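Local atomic coordinates of exosome complex component Rrp41 (Archaeoglobus fulgidus, PDB entry 3M7N), a protein that probably degrades RNA from its 3' end as the catalytic subunit of the archaeal exosome and can also add heteromeric RNA tails. Residues R137-S145 against G157-G165. The protein carries 1 engineered substitution. Numbering follows the deposited sequence.
Sequences RTACLNAAS and GMITSVAVG. With nucleotides of chain L.
Asn142 lays its carboxamide alongside the backbone of Ser161 and bonds both the backbone N-H and the C=O of that residue. Its ND2 donates to Ser161 O at 2.9 Å, nearly straight (160°), in the carbonyl plane and on a lone pair; OD1 accepts from Ser161 N, also at 2.9 Å, in a more bent bond whose donor is tilted from the amide's carbonyl plane. This pairing fixes the flip of the amide. With an alanine here, the Ser161 N-H and C=O would probably lose these mates inside a buried interface. One turn on, chi1 of -168° turns Ser145 OG away from its own backbone N, to where it accepts from Ile159 N at 3.0 Å, while the bent Met158 chain brings CE against the same hydroxyl. At the other end, Ser161 OG lies over Thr138 CB (3.1 Å) with Leu141 CD1 beside it, and hydrogen-bonds to Phe189 O. Thr138 OG1 is hydrogen-bonded to Gly135 O and accepts from a water, which in turn accepts from Ala163 N, bridging helix and strand. Arg137 NH2 approaches OP2 of C6 in the RNA of chain L at 3.1 Å, at the guanidinium edge. The axes of helix 137-145 and strand 158-165 run nearly antiparallel (165°) and approach to 7.0 Å. In this RNase PH family protein, helix 136-150 is sandwiched between the mixed sheet, where Cys140 and Ala144 pack on strands 74-81 and 122-129, and the antiparallel sheet of strands 158-167 and 185-194, whose Thr160 and Val162 meet helix 212-248 beyond.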
ATOM      1  N   ARG E 137       4.502  24.222 -15.075  1.00 26.82           N
ATOM      2  CA  ARG E 137       5.219  24.032 -13.815  1.00 31.84           C
ATOM      3  C   ARG E 137       5.638  25.371 -13.184  1.00 29.75           C
ATOM      4  O   ARG E 137       5.638  25.515 -11.962  1.00 27.65           O
ATOM      5  CB  ARG E 137       6.401  23.067 -13.970  1.00 32.39           C
ATOM      6  CG  ARG E 137       7.744  23.727 -14.185  1.00 34.05           C
ATOM      7  CD  ARG E 137       8.790  22.686 -14.538  1.00 28.50           C
ATOM      8  NE  ARG E 137       8.320  21.837 -15.631  1.00 32.49           N
ATOM      9  CZ  ARG E 137       8.949  20.742 -16.045  1.00 35.37           C
ATOM     10  NH1 ARG E 137      10.082  20.369 -15.466  1.00 37.64           N
ATOM     11  NH2 ARG E 137       8.454  20.026 -17.040  1.00 37.95           N
ATOM     12  N   THR E 138       5.972  26.357 -14.020  1.00 33.75           N
ATOM     13  CA  THR E 138       6.336  27.691 -13.517  1.00 29.93           C
ATOM     14  C   THR E 138       5.085  28.415 -12.984  1.00 25.35           C
ATOM     15  O   THR E 138       5.106  28.983 -11.893  1.00 26.66           O
ATOM     16  CB  THR E 138       7.107  28.546 -14.577  1.00 28.76           C
ATOM     17  OG1 THR E 138       6.229  28.968 -15.633  1.00 27.61           O
ATOM     18  CG2 THR E 138       8.256  27.754 -15.179  1.00 26.17           C
ATOM     19  N   ALA E 139       3.992  28.342 -13.738  1.00 22.05           N
ATOM     20  CA  ALA E 139       2.699  28.812 -13.255  1.00 27.35           C
ATOM     21  C   ALA E 139       2.349  28.253 -11.869  1.00 28.78           C
ATOM     22  O   ALA E 139       2.015  29.021 -10.942  1.00 30.68           O
ATOM     23  CB  ALA E 139       1.618  28.500 -14.248  1.00 24.42           C
ATOM     24  N   CYS E 140       2.462  26.935 -11.696  1.00 31.12           N
ATOM     25  CA  CYS E 140       2.138  26.328 -10.390  1.00 30.27           C
ATOM     26  C   CYS E 140       3.049  26.825  -9.296  1.00 25.08           C
ATOM     27  O   CYS E 140       2.604  27.114  -8.186  1.00 27.55           O
ATOM     28  CB  CYS E 140       2.158  24.792 -10.458  1.00 26.11           C
ATOM     29  SG  CYS E 140       0.912  24.169 -11.618  1.00 29.71           S
ATOM     30  N   LEU E 141       4.335  26.924  -9.590  1.00 25.59           N
ATOM     31  CA  LEU E 141       5.251  27.418  -8.576  1.00 24.92           C
ATOM     32  C   LEU E 141       4.876  28.845  -8.150  1.00 30.51           C
ATOM     33  O   LEU E 141       4.924  29.174  -6.956  1.00 28.48           O
ATOM     34  CB  LEU E 141       6.699  27.349  -9.057  1.00 29.66           C
ATOM     35  CG  LEU E 141       7.439  26.015  -8.982  1.00 32.64           C
ATOM     36  CD1 LEU E 141       8.788  26.100  -9.729  1.00 30.57           C
ATOM     37  CD2 LEU E 141       7.623  25.582  -7.523  1.00 26.14           C
ATOM     38  N   ASN E 142       4.473  29.682  -9.112  1.00 26.59           N
ATOM     39  CA  ASN E 142       4.084  31.042  -8.752  1.00 30.79           C
ATOM     40  C   ASN E 142       2.833  31.018  -7.911  1.00 28.28           C
ATOM     41  O   ASN E 142       2.734  31.742  -6.918  1.00 24.52           O
ATOM     42  CB  ASN E 142       3.884  31.955  -9.976  1.00 28.25           C
ATOM     43  CG  ASN E 142       5.184  32.306 -10.651  1.00 26.79           C
ATOM     44  OD1 ASN E 142       6.169  32.653  -9.983  1.00 27.93           O
ATOM     45  ND2 ASN E 142       5.214  32.194 -11.979  1.00 25.28           N
ATOM     46  N   ALA E 143       1.872  30.192  -8.316  1.00 27.44           N
ATOM     47  CA  ALA E 143       0.608  30.119  -7.589  1.00 26.10           C
ATOM     48  C   ALA E 143       0.851  29.556  -6.199  1.00 27.17           C
ATOM     49  O   ALA E 143       0.298  30.044  -5.208  1.00 27.84           O
ATOM     50  CB  ALA E 143      -0.399  29.288  -8.347  1.00 30.36           C
ATOM     51  N   ALA E 144       1.725  28.560  -6.107  1.00 26.92           N
ATOM     52  CA  ALA E 144       1.992  27.957  -4.803  1.00 27.49           C
ATOM     53  C   ALA E 144       2.620  28.928  -3.784  1.00 30.10           C
ATOM     54  O   ALA E 144       2.261  28.900  -2.605  1.00 31.63           O
ATOM     55  CB  ALA E 144       2.822  26.706  -4.952  1.00 24.97           C
ATOM     56  N   SER E 145       3.543  29.785  -4.232  1.00 32.53           N
ATOM     57  CA  SER E 145       4.190  30.753  -3.335  1.00 28.90           C
ATOM     58  C   SER E 145       3.183  31.783  -2.848  1.00 26.74           C
ATOM     59  O   SER E 145       3.232  32.221  -1.696  1.00 26.03           O
ATOM     60  CB  SER E 145       5.386  31.450  -4.018  1.00 28.47           C
ATOM     61  OG  SER E 145       6.190  32.187  -3.084  1.00 29.30           O
ATOM     62  N   GLY E 157      11.626  34.178   1.898  1.00 33.27           N
ATOM     63  CA  GLY E 157      11.185  35.158   0.941  1.00 28.49           C
ATOM     64  C   GLY E 157      10.257  34.459  -0.028  1.00 32.95           C
ATOM     65  O   GLY E 157       9.760  33.386   0.253  1.00 34.32           O
ATOM     66  N   MET E 158      10.043  35.053  -1.187  1.00 30.85           N
ATOM     67  CA  MET E 158       9.104  34.506  -2.126  1.00 29.33           C
ATOM     68  C   MET E 158       9.768  33.676  -3.213  1.00 31.85           C
ATOM     69  O   MET E 158      10.964  33.789  -3.470  1.00 33.82           O
ATOM     70  CB  MET E 158       8.286  35.642  -2.734  1.00 34.07           C
ATOM     71  CG  MET E 158       7.115  36.056  -1.840  1.00 38.87           C
ATOM     72  SD  MET E 158       5.661  35.246  -2.496  1.00 38.78           S
ATOM     73  CE  MET E 158       6.221  35.140  -4.196  1.00 36.91           C
ATOM     74  N   ILE E 159       8.973  32.842  -3.854  1.00 25.91           N
ATOM     75  CA  ILE E 159       9.470  32.002  -4.902  1.00 24.35           C
ATOM     76  C   ILE E 159       8.835  32.504  -6.183  1.00 26.17           C
ATOM     77  O   ILE E 159       7.620  32.659  -6.262  1.00 26.62           O
ATOM     78  CB  ILE E 159       9.089  30.520  -4.640  1.00 26.69           C
ATOM     79  CG1 ILE E 159       9.973  29.926  -3.540  1.00 25.50           C
ATOM     80  CG2 ILE E 159       9.215  29.706  -5.893  1.00 19.98           C
ATOM     81  CD1 ILE E 159      11.458  29.851  -3.904  1.00 31.16           C
ATOM     82  N   THR E 160       9.652  32.773  -7.187  1.00 21.90           N
ATOM     83  CA  THR E 160       9.126  33.314  -8.419  1.00 24.26           C
ATOM     84  C   THR E 160       9.747  32.559  -9.581  1.00 24.90           C
ATOM     85  O   THR E 160      10.936  32.226  -9.570  1.00 29.27           O
ATOM     86  CB  THR E 160       9.392  34.855  -8.524  1.00 27.57           C
ATOM     87  OG1 THR E 160       8.945  35.511  -7.325  1.00 22.93           O
ATOM     88  CG2 THR E 160       8.683  35.453  -9.743  1.00 24.68           C
ATOM     89  N   SER E 161       8.961  32.301 -10.603  1.00 22.56           N
ATOM     90  CA  SER E 161       9.384  31.320 -11.569  1.00 25.43           C
ATOM     91  C   SER E 161       8.992  31.696 -12.994  1.00 24.80           C
ATOM     92  O   SER E 161       7.873  32.152 -13.231  1.00 28.99           O
ATOM     93  CB  SER E 161       8.789  29.954 -11.161  1.00 26.13           C
ATOM     94  OG  SER E 161       9.015  28.967 -12.146  1.00 27.28           O
ATOM     95  N   VAL E 162       9.924  31.509 -13.927  1.00 21.68           N
ATOM     96  CA  VAL E 162       9.645  31.582 -15.355  1.00 22.99           C
ATOM     97  C   VAL E 162      10.620  30.691 -16.110  1.00 22.95           C
ATOM     98  O   VAL E 162      11.715  30.417 -15.631  1.00 24.17           O
ATOM     99  CB  VAL E 162       9.940  32.990 -15.959  1.00 27.59           C
ATOM    100  CG1 VAL E 162       8.817  33.431 -16.889  1.00 28.59           C
ATOM    101  CG2 VAL E 162      10.238  33.998 -14.896  1.00 31.26           C
ATOM    102  N   ALA E 163      10.249  30.313 -17.324  1.00 20.82           N
ATOM    103  CA  ALA E 163      11.154  29.608 -18.212  1.00 26.95           C
ATOM    104  C   ALA E 163      11.658  30.549 -19.310  1.00 31.74           C
ATOM    105  O   ALA E 163      10.988  31.503 -19.686  1.00 29.75           O
ATOM    106  CB  ALA E 163      10.457  28.400 -18.850  1.00 24.75           C
ATOM    107  N   VAL E 164      12.854  30.277 -19.812  1.00 31.19           N
ATOM    108  CA  VAL E 164      13.323  30.938 -21.008  1.00 31.35           C
ATOM    109  C   VAL E 164      13.386  29.856 -22.056  1.00 35.42           C
ATOM    110  O   VAL E 164      13.863  28.751 -21.776  1.00 36.35           O
ATOM    111  CB  VAL E 164      14.723  31.554 -20.817  1.00 32.70           C
ATOM    112  CG1 VAL E 164      15.371  31.834 -22.171  1.00 30.05           C
ATOM    113  CG2 VAL E 164      14.638  32.823 -19.972  1.00 28.88           C
ATOM    114  N   GLY E 165      12.883  30.160 -23.246  1.00 31.67           N
ATOM    115  CA  GLY E 165      12.960  29.241 -24.364  1.00 29.51           C
ATOM    116  C   GLY E 165      14.013  29.694 -25.353  1.00 33.99           C
ATOM    117  O   GLY E 165      14.702  30.688 -25.152  1.00 29.81           O
TER
ATOM    118  P     C L   6       7.044  20.232 -20.488  1.00 65.27           P
ATOM    119  OP1   C L   6       7.684  21.508 -20.089  1.00 61.23           O
ATOM    120  OP2   C L   6       7.422  18.985 -19.779  1.00 58.88           O
ATOM    121  O5'   C L   6       5.446  20.412 -20.454  1.00 61.06           O
ATOM    122  C5'   C L   6       4.887  21.562 -21.095  1.00 52.79           C
ATOM    123  C4'   C L   6       3.509  21.313 -21.681  1.00 56.40           C
ATOM    124  O4'   C L   6       3.465  20.086 -22.454  1.00 62.65           O
ATOM    125  C3'   C L   6       2.379  21.093 -20.690  1.00 54.14           C
ATOM    126  O3'   C L   6       2.073  22.303 -19.999  1.00 50.04           O
ATOM    127  C2'   C L   6       1.298  20.670 -21.677  1.00 54.80           C
ATOM    128  O2'   C L   6       0.774  21.748 -22.441  1.00 56.91           O
ATOM    129  C1'   C L   6       2.098  19.721 -22.573  1.00 60.55           C
ATOM    130  N1    C L   6       1.895  18.302 -22.172  1.00 59.27           N
ATOM    131  C2    C L   6       0.747  17.649 -22.625  1.00 62.05           C
ATOM    132  O2    C L   6      -0.046  18.264 -23.349  1.00 63.92           O
ATOM    133  N3    C L   6       0.539  16.360 -22.263  1.00 69.11           N
ATOM    134  C4    C L   6       1.425  15.733 -21.483  1.00 68.21           C
ATOM    135  N4    C L   6       1.171  14.456 -21.155  1.00 66.69           N
ATOM    136  C5    C L   6       2.605  16.392 -21.012  1.00 60.67           C
ATOM    137  C6    C L   6       2.797  17.665 -21.374  1.00 58.02           C
TER
HETATM  138  O   HOH W   1       7.296  30.389 -17.966  1.00 25.77           O